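Local coordinates for dnab-like replicative helicase (Bacillus phage SPP1, PDB 3BH0), which probably couples ATP hydrolysis, through the C-terminal ATPase domain present here, to 5'-3' unwinding of double-stranded DNA during phage replication, at residues S169-T174 with K181-M186; N155-A160 with V164-S169. One frame throughout, in Å; residues are numbered along the deposited sequence.

Contact 1. Residues S169-T174 with K181-M186; sequences SKTRQT and KRVIVM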
loop_
_atom_site.group_PDB
_atom_site.type_symbol
_atom_site.label_atom_id
_atom_site.label_comp_id
_atom_site.label_asym_id
_atom_site.label_seq_id
_atom_site.Cartn_x
_atom_site.Cartn_y
_atom_site.Cartn_z
ATOM N N SER A 169 9.453 -14.023 -8.837
ATOM C CA SER A 169 9.141 -15.445 -8.777
ATOM C C SER A 169 7.784 -15.752 -8.114
ATOM O O SER A 169 6.979 -16.513 -8.657
ATOM C CB SER A 169 10.276 -16.174 -8.069
ATOM O OG SER A 169 10.049 -17.568 -8.076
ATOM N N LYS A 170 7.527 -15.122 -6.965
ATOM C CA LYS A 170 6.303 -15.356 -6.191
ATOM C C LYS A 170 5.057 -14.775 -6.835
ATOM O O LYS A 170 3.981 -15.351 -6.754
ATOM C CB LYS A 170 6.464 -14.824 -4.767
ATOM C CG LYS A 170 7.704 -15.352 -4.058
ATOM C CD LYS A 170 7.567 -16.834 -3.664
ATOM C CE LYS A 170 8.891 -17.364 -3.180
ATOM N NZ LYS A 170 8.757 -18.664 -2.462
ATOM N N THR A 171 5.203 -13.619 -7.460
ATOM C CA THR A 171 4.090 -12.975 -8.157
ATOM C C THR A 171 3.555 -13.852 -9.302
ATOM O O THR A 171 2.344 -14.009 -9.454
ATOM C CB THR A 171 4.521 -11.601 -8.699
ATOM O OG1 THR A 171 5.189 -10.868 -7.660
ATOM C CG2 THR A 171 3.328 -10.821 -9.182
ATOM N N ARG A 172 4.472 -14.413 -10.097
ATOM C CA ARG A 172 4.124 -15.335 -11.188
ATOM C C ARG A 172 3.444 -16.574 -10.638
ATOM O O ARG A 172 2.318 -16.922 -11.037
ATOM C CB ARG A 172 5.377 -15.734 -11.969
ATOM C CG ARG A 172 6.035 -14.569 -12.686
ATOM C CD ARG A 172 7.048 -15.045 -13.689
ATOM N NE ARG A 172 6.440 -15.943 -14.669
ATOM C CZ ARG A 172 7.023 -17.044 -15.136
ATOM N NH1 ARG A 172 8.227 -17.391 -14.708
ATOM N NH2 ARG A 172 6.393 -17.799 -16.026
ATOM N N GLN A 173 4.141 -17.218 -9.706
ATOM C CA GLN A 173 3.624 -18.324 -8.913
ATOM C C GLN A 173 2.199 -18.072 -8.403
ATOM O O GLN A 173 1.364 -18.960 -8.486
ATOM C CB GLN A 173 4.604 -18.607 -7.764
ATOM C CG GLN A 173 4.387 -19.919 -7.052
ATOM C CD GLN A 173 5.332 -20.122 -5.879
ATOM O OE1 GLN A 173 6.547 -19.927 -5.989
ATOM N NE2 GLN A 173 4.773 -20.535 -4.746
ATOM N N THR A 174 1.921 -16.867 -7.906
ATOM C CA THR A 174 0.561 -16.474 -7.455
ATOM C C THR A 174 -0.406 -16.299 -8.620
ATOM O O THR A 174 -1.584 -16.639 -8.527
ATOM C CB THR A 174 0.573 -15.146 -6.611
ATOM O OG1 THR A 174 1.276 -15.358 -5.383
ATOM C CG2 THR A 174 -0.836 -14.656 -6.288
ATOM N N LYS A 181 -7.749 -13.283 -11.802
ATOM C CA LYS A 181 -7.666 -12.326 -10.705
ATOM C C LYS A 181 -6.516 -11.349 -10.876
ATOM O O LYS A 181 -5.389 -11.743 -11.179
ATOM C CB LYS A 181 -7.531 -13.058 -9.371
ATOM C CG LYS A 181 -8.608 -14.084 -9.086
ATOM C CD LYS A 181 -9.855 -13.443 -8.508
ATOM C CE LYS A 181 -10.671 -14.476 -7.758
ATOM N NZ LYS A 181 -10.004 -14.905 -6.485
ATOM N N ARG A 182 -6.812 -10.073 -10.679
ATOM C CA ARG A 182 -5.770 -9.058 -10.590
ATOM C C ARG A 182 -5.035 -9.165 -9.248
ATOM O O ARG A 182 -5.664 -9.076 -8.188
ATOM C CB ARG A 182 -6.340 -7.652 -10.841
ATOM C CG ARG A 182 -7.863 -7.567 -10.857
ATOM C CD ARG A 182 -8.360 -6.190 -11.282
ATOM N NE ARG A 182 -9.297 -5.667 -10.291
ATOM C CZ ARG A 182 -10.081 -4.608 -10.459
ATOM N NH1 ARG A 182 -10.072 -3.935 -11.597
ATOM N NH2 ARG A 182 -10.883 -4.222 -9.476
ATOM N N VAL A 183 -3.723 -9.417 -9.329
ATOM C CA VAL A 183 -2.802 -9.556 -8.188
ATOM C C VAL A 183 -2.230 -8.191 -7.788
ATOM O O VAL A 183 -1.934 -7.353 -8.644
ATOM C CB VAL A 183 -1.626 -10.524 -8.536
ATOM C CG1 VAL A 183 -0.624 -10.660 -7.390
ATOM C CG2 VAL A 183 -2.145 -11.897 -8.926
ATOM N N ILE A 184 -2.071 -7.969 -6.483
ATOM C CA ILE A 184 -1.493 -6.720 -5.989
ATOM C C ILE A 184 -0.304 -7.059 -5.107
ATOM O O ILE A 184 -0.447 -7.780 -4.128
ATOM C CB ILE A 184 -2.535 -5.883 -5.217
ATOM C CG1 ILE A 184 -3.742 -5.590 -6.108
ATOM C CG2 ILE A 184 -1.910 -4.569 -4.672
ATOM C CD1 ILE A 184 -5.042 -6.078 -5.541
ATOM N N VAL A 185 0.872 -6.553 -5.459
ATOM C CA VAL A 185 2.087 -6.860 -4.699
ATOM C C VAL A 185 2.417 -5.716 -3.739
ATOM O O VAL A 185 2.804 -4.638 -4.170
ATOM C CB VAL A 185 3.270 -7.185 -5.653
ATOM C CG1 VAL A 185 4.507 -7.643 -4.889
ATOM C CG2 VAL A 185 2.833 -8.255 -6.667
ATOM N N MET A 186 2.227 -5.955 -2.441
ATOM C CA MET A 186 2.546 -4.961 -1.408
ATOM C C MET A 186 3.894 -5.274 -0.792
ATOM O O MET A 186 4.140 -6.404 -0.366
ATOM C CB MET A 186 1.502 -4.940 -0.293
ATOM C CG MET A 186 0.127 -4.450 -0.681
ATOM S SD MET A 186 -0.725 -3.682 0.727
ATOM C CE MET A 186 -0.089 -2.007 0.619
#
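Helix 164-176 lies on the central sheet of the ATPase domain and leads through a short loop into strand 183-188; here its middle and later turns, Ser-169 to Thr-174, meet the beginning of that strand through two threonine-valine pairs. The two short segments run nearly antiparallel, at 155°, with their axes 9.7 Å apart at the closest. Thr-171 turns its methyl against one branch of Val-185, with CG2 of Thr-171 3.6 Å from CG2 of Val-185. The hydroxyl of Thr-171 borders the same methyl, but its bond goes back along the helix to the carbonyl of Ile-167. One turn further on, CG2 of Thr-174 stands over the forked end of Val-183, 4.0 Å from its CG2 and 4.2 Å from its CG1. In both threonines OG1 lies beside the backbone N, where it can return to the helix, and the methyl is left for the sheet. Thr-174 OG1 thus binds the carbonyl O of Lys-170 at 3.0 Å, tilted 34° from the carbonyl plane; the backbone N of Thr-174 reaches that oxygen from the opposite face. Asn-100 on the adjoining strand also bonds to this buried hydroxyl, tying the helix to strand 98-103. Met-216 and Leu-220 of helix 202-220 close in beside Thr-171. No hydrogen bond joins the two segments, and the contact rests on van der Waals packing, mostly between methyl groups, as expected where a crossover helix covers a parallel strand in the alpha/beta core of P-loop NTPases.

Contact 2. Residues N155-A160 with V164-S169; sequences NIFDKA and VNYIWS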
loop_
_atom_site.group_PDB
_atom_site.type_symbol
_atom_site.label_atom_id
_atom_site.label_comp_id
_atom_site.label_asym_id
_atom_site.label_seq_id
_atom_site.Cartn_x
_atom_site.Cartn_y
_atom_site.Cartn_z
ATOM N N ASN A 155 -2.100 -13.033 0.896
ATOM C CA ASN A 155 -0.960 -13.901 1.104
ATOM C C ASN A 155 0.093 -13.068 1.761
ATOM O O ASN A 155 0.139 -11.847 1.549
ATOM C CB ASN A 155 -0.404 -14.438 -0.215
ATOM C CG ASN A 155 -1.369 -15.361 -0.919
ATOM O OD1 ASN A 155 -2.075 -14.952 -1.860
ATOM N ND2 ASN A 155 -1.427 -16.611 -0.460
ATOM N N ILE A 156 0.936 -13.720 2.555
ATOM C CA ILE A 156 2.017 -13.028 3.229
ATOM C C ILE A 156 3.331 -13.759 3.003
ATOM O O ILE A 156 3.410 -14.966 3.211
ATOM C CB ILE A 156 1.754 -12.837 4.741
ATOM C CG1 ILE A 156 0.389 -12.168 4.971
ATOM C CG2 ILE A 156 2.885 -12.011 5.367
ATOM C CD1 ILE A 156 -0.035 -12.012 6.450
ATOM N N PHE A 157 4.356 -13.014 2.585
ATOM C CA PHE A 157 5.699 -13.554 2.439
ATOM C C PHE A 157 6.642 -12.813 3.377
ATOM O O PHE A 157 7.037 -11.676 3.109
ATOM C CB PHE A 157 6.180 -13.441 0.980
ATOM C CG PHE A 157 5.380 -14.275 -0.001
ATOM C CD1 PHE A 157 5.875 -15.491 -0.461
ATOM C CD2 PHE A 157 4.136 -13.837 -0.463
ATOM C CE1 PHE A 157 5.146 -16.257 -1.352
ATOM C CE2 PHE A 157 3.403 -14.601 -1.382
ATOM C CZ PHE A 157 3.918 -15.815 -1.827
ATOM N N ASP A 158 7.013 -13.475 4.465
ATOM C CA ASP A 158 7.689 -12.810 5.571
ATOM C C ASP A 158 9.195 -13.051 5.679
ATOM O O ASP A 158 9.795 -12.696 6.678
ATOM C CB ASP A 158 6.986 -13.137 6.910
ATOM C CG ASP A 158 7.309 -14.536 7.434
ATOM O OD1 ASP A 158 8.010 -15.305 6.731
ATOM O OD2 ASP A 158 6.858 -14.860 8.562
ATOM N N LYS A 159 9.800 -13.640 4.654
ATOM C CA LYS A 159 11.252 -13.854 4.630
ATOM C C LYS A 159 12.025 -12.545 4.747
ATOM O O LYS A 159 11.740 -11.569 4.036
ATOM C CB LYS A 159 11.658 -14.582 3.358
ATOM C CG LYS A 159 13.016 -15.219 3.445
ATOM C CD LYS A 159 13.467 -15.730 2.093
ATOM C CE LYS A 159 14.818 -16.397 2.226
ATOM N NZ LYS A 159 15.722 -15.909 1.147
ATOM N N ALA A 160 12.999 -12.525 5.660
ATOM C CA ALA A 160 13.738 -11.301 5.970
ATOM C C ALA A 160 14.458 -10.729 4.737
ATOM O O ALA A 160 14.417 -9.514 4.510
ATOM C CB ALA A 160 14.711 -11.531 7.110
ATOM N N VAL A 164 14.005 -8.174 -5.566
ATOM C CA VAL A 164 12.891 -8.058 -6.526
ATOM C C VAL A 164 12.761 -9.352 -7.329
ATOM O O VAL A 164 11.662 -9.780 -7.669
ATOM C CB VAL A 164 13.043 -6.861 -7.492
ATOM C CG1 VAL A 164 11.873 -6.814 -8.478
ATOM C CG2 VAL A 164 13.107 -5.579 -6.718
ATOM N N ASN A 165 13.895 -9.970 -7.616
ATOM C CA ASN A 165 13.932 -11.238 -8.317
ATOM C C ASN A 165 13.119 -12.285 -7.574
ATOM O O ASN A 165 12.247 -12.945 -8.151
ATOM C CB ASN A 165 15.385 -11.691 -8.458
ATOM C CG ASN A 165 15.607 -12.512 -9.692
ATOM O OD1 ASN A 165 15.265 -13.708 -9.731
ATOM N ND2 ASN A 165 16.177 -11.887 -10.724
ATOM N N TYR A 166 13.384 -12.391 -6.274
ATOM C CA TYR A 166 12.635 -13.272 -5.389
ATOM C C TYR A 166 11.141 -12.987 -5.466
ATOM O O TYR A 166 10.332 -13.904 -5.516
ATOM C CB TYR A 166 13.158 -13.140 -3.952
ATOM C CG TYR A 166 12.369 -13.924 -2.937
ATOM C CD1 TYR A 166 12.784 -15.190 -2.531
ATOM C CD2 TYR A 166 11.192 -13.401 -2.381
ATOM C CE1 TYR A 166 12.034 -15.921 -1.587
ATOM C CE2 TYR A 166 10.448 -14.113 -1.458
ATOM C CZ TYR A 166 10.873 -15.363 -1.061
ATOM O OH TYR A 166 10.126 -16.061 -0.145
ATOM N N ILE A 167 10.775 -11.709 -5.481
ATOM C CA ILE A 167 9.358 -11.310 -5.469
ATOM C C ILE A 167 8.697 -11.557 -6.817
ATOM O O ILE A 167 7.514 -11.920 -6.881
ATOM C CB ILE A 167 9.182 -9.829 -5.015
ATOM C CG1 ILE A 167 9.657 -9.674 -3.559
ATOM C CG2 ILE A 167 7.746 -9.349 -5.233
ATOM C CD1 ILE A 167 9.597 -8.273 -3.010
ATOM N N TRP A 168 9.471 -11.335 -7.882
ATOM C CA TRP A 168 9.099 -11.689 -9.255
ATOM C C TRP A 168 8.611 -13.121 -9.323
ATOM O O TRP A 168 7.517 -13.402 -9.805
ATOM C CB TRP A 168 10.322 -11.549 -10.182
ATOM C CG TRP A 168 9.957 -11.440 -11.628
ATOM C CD1 TRP A 168 9.342 -12.389 -12.394
ATOM C CD2 TRP A 168 10.172 -10.309 -12.483
ATOM N NE1 TRP A 168 9.158 -11.922 -13.670
ATOM C CE2 TRP A 168 9.653 -10.645 -13.755
ATOM C CE3 TRP A 168 10.761 -9.048 -12.301
ATOM C CZ2 TRP A 168 9.704 -9.757 -14.854
ATOM C CZ3 TRP A 168 10.821 -8.167 -13.392
ATOM C CH2 TRP A 168 10.289 -8.530 -14.658
ATOM N N SER A 169 9.453 -14.023 -8.837
ATOM C CA SER A 169 9.141 -15.445 -8.777
ATOM C C SER A 169 7.784 -15.752 -8.114
ATOM O O SER A 169 6.979 -16.513 -8.657
ATOM C CB SER A 169 10.276 -16.174 -8.069
ATOM O OG SER A 169 10.049 -17.568 -8.076
HETATM O O HOH W 1 8.409 -15.247 2.137
#
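Tyr-166, on the first turn of helix 164-176, reaches across to Phe-157, the last residue of strand 154-157, and to Lys-159 in the loop that follows, and makes all the direct contacts between these two segments. With CG anti to the backbone N (chi1 175°), its ring extends from the helix toward the chain leaving the strand, and the phenol end does most of the touching. The aliphatic part of Lys-159 lies obliquely against that end: CD is 4.0 Å from Tyr-166 CE1 and equally near the hydroxyl, while CB of Lys-159 comes within 4.1 Å of Tyr-166 OH. Lys-159 is extended through its first three torsions, which lays CD alongside the phenol end, and then bends at chi4 (-133°). Its NZ hydrogen-bonds to the carbonyl O of Gly-161 in the connecting loop, and only methylenes of the lysine touch the tyrosine. Phe-157 meets the phenol more loosely, CD1 lying 4.3 Å from Tyr-166 OH in an oblique approach. Water 1 supplies the polar link: it is 3.0 Å from Tyr-166 OH and accepts a longer bond of 3.3 Å from the backbone N of Lys-159. The hydroxyl is thereby connected to the loop backbone without a direct bond between the segments. The Phe-157 ring also stacks with His-102 of strand 98-103. Gln-162 ties the connection together by bonding to the carbonyls of Phe-157 and Lys-159. Strand 154-157 forms an edge of the sheet within the chain, with Ile-156 packed on helix 108-119, whereas Trp-168 of helix 164-176 rests against helix 202-220.

In the fold
Contact 2 comes first along the chain and contact 1 follows, the two sharing Ser-169. Together they follow one strand-helix-strand passage: strand 154-157 leads into helix 164-176, which returns to strand 183-188. The two strands are parallel in the same sheet, with strand 98-103 between them, so the helix bridges over an intervening strand. The centres lie about 10 Å apart, contact 1 buried over the sheet and contact 2 at the surface by its edge. Side chains join them directly: Lys-170 CD is 3.4 Å from Phe-157 CE1, and Val-185 CG1 is 3.7 Å from Ile-167 CG2. The helix thus packs against both strands it connects within the helicase's C-terminal ATPase domain.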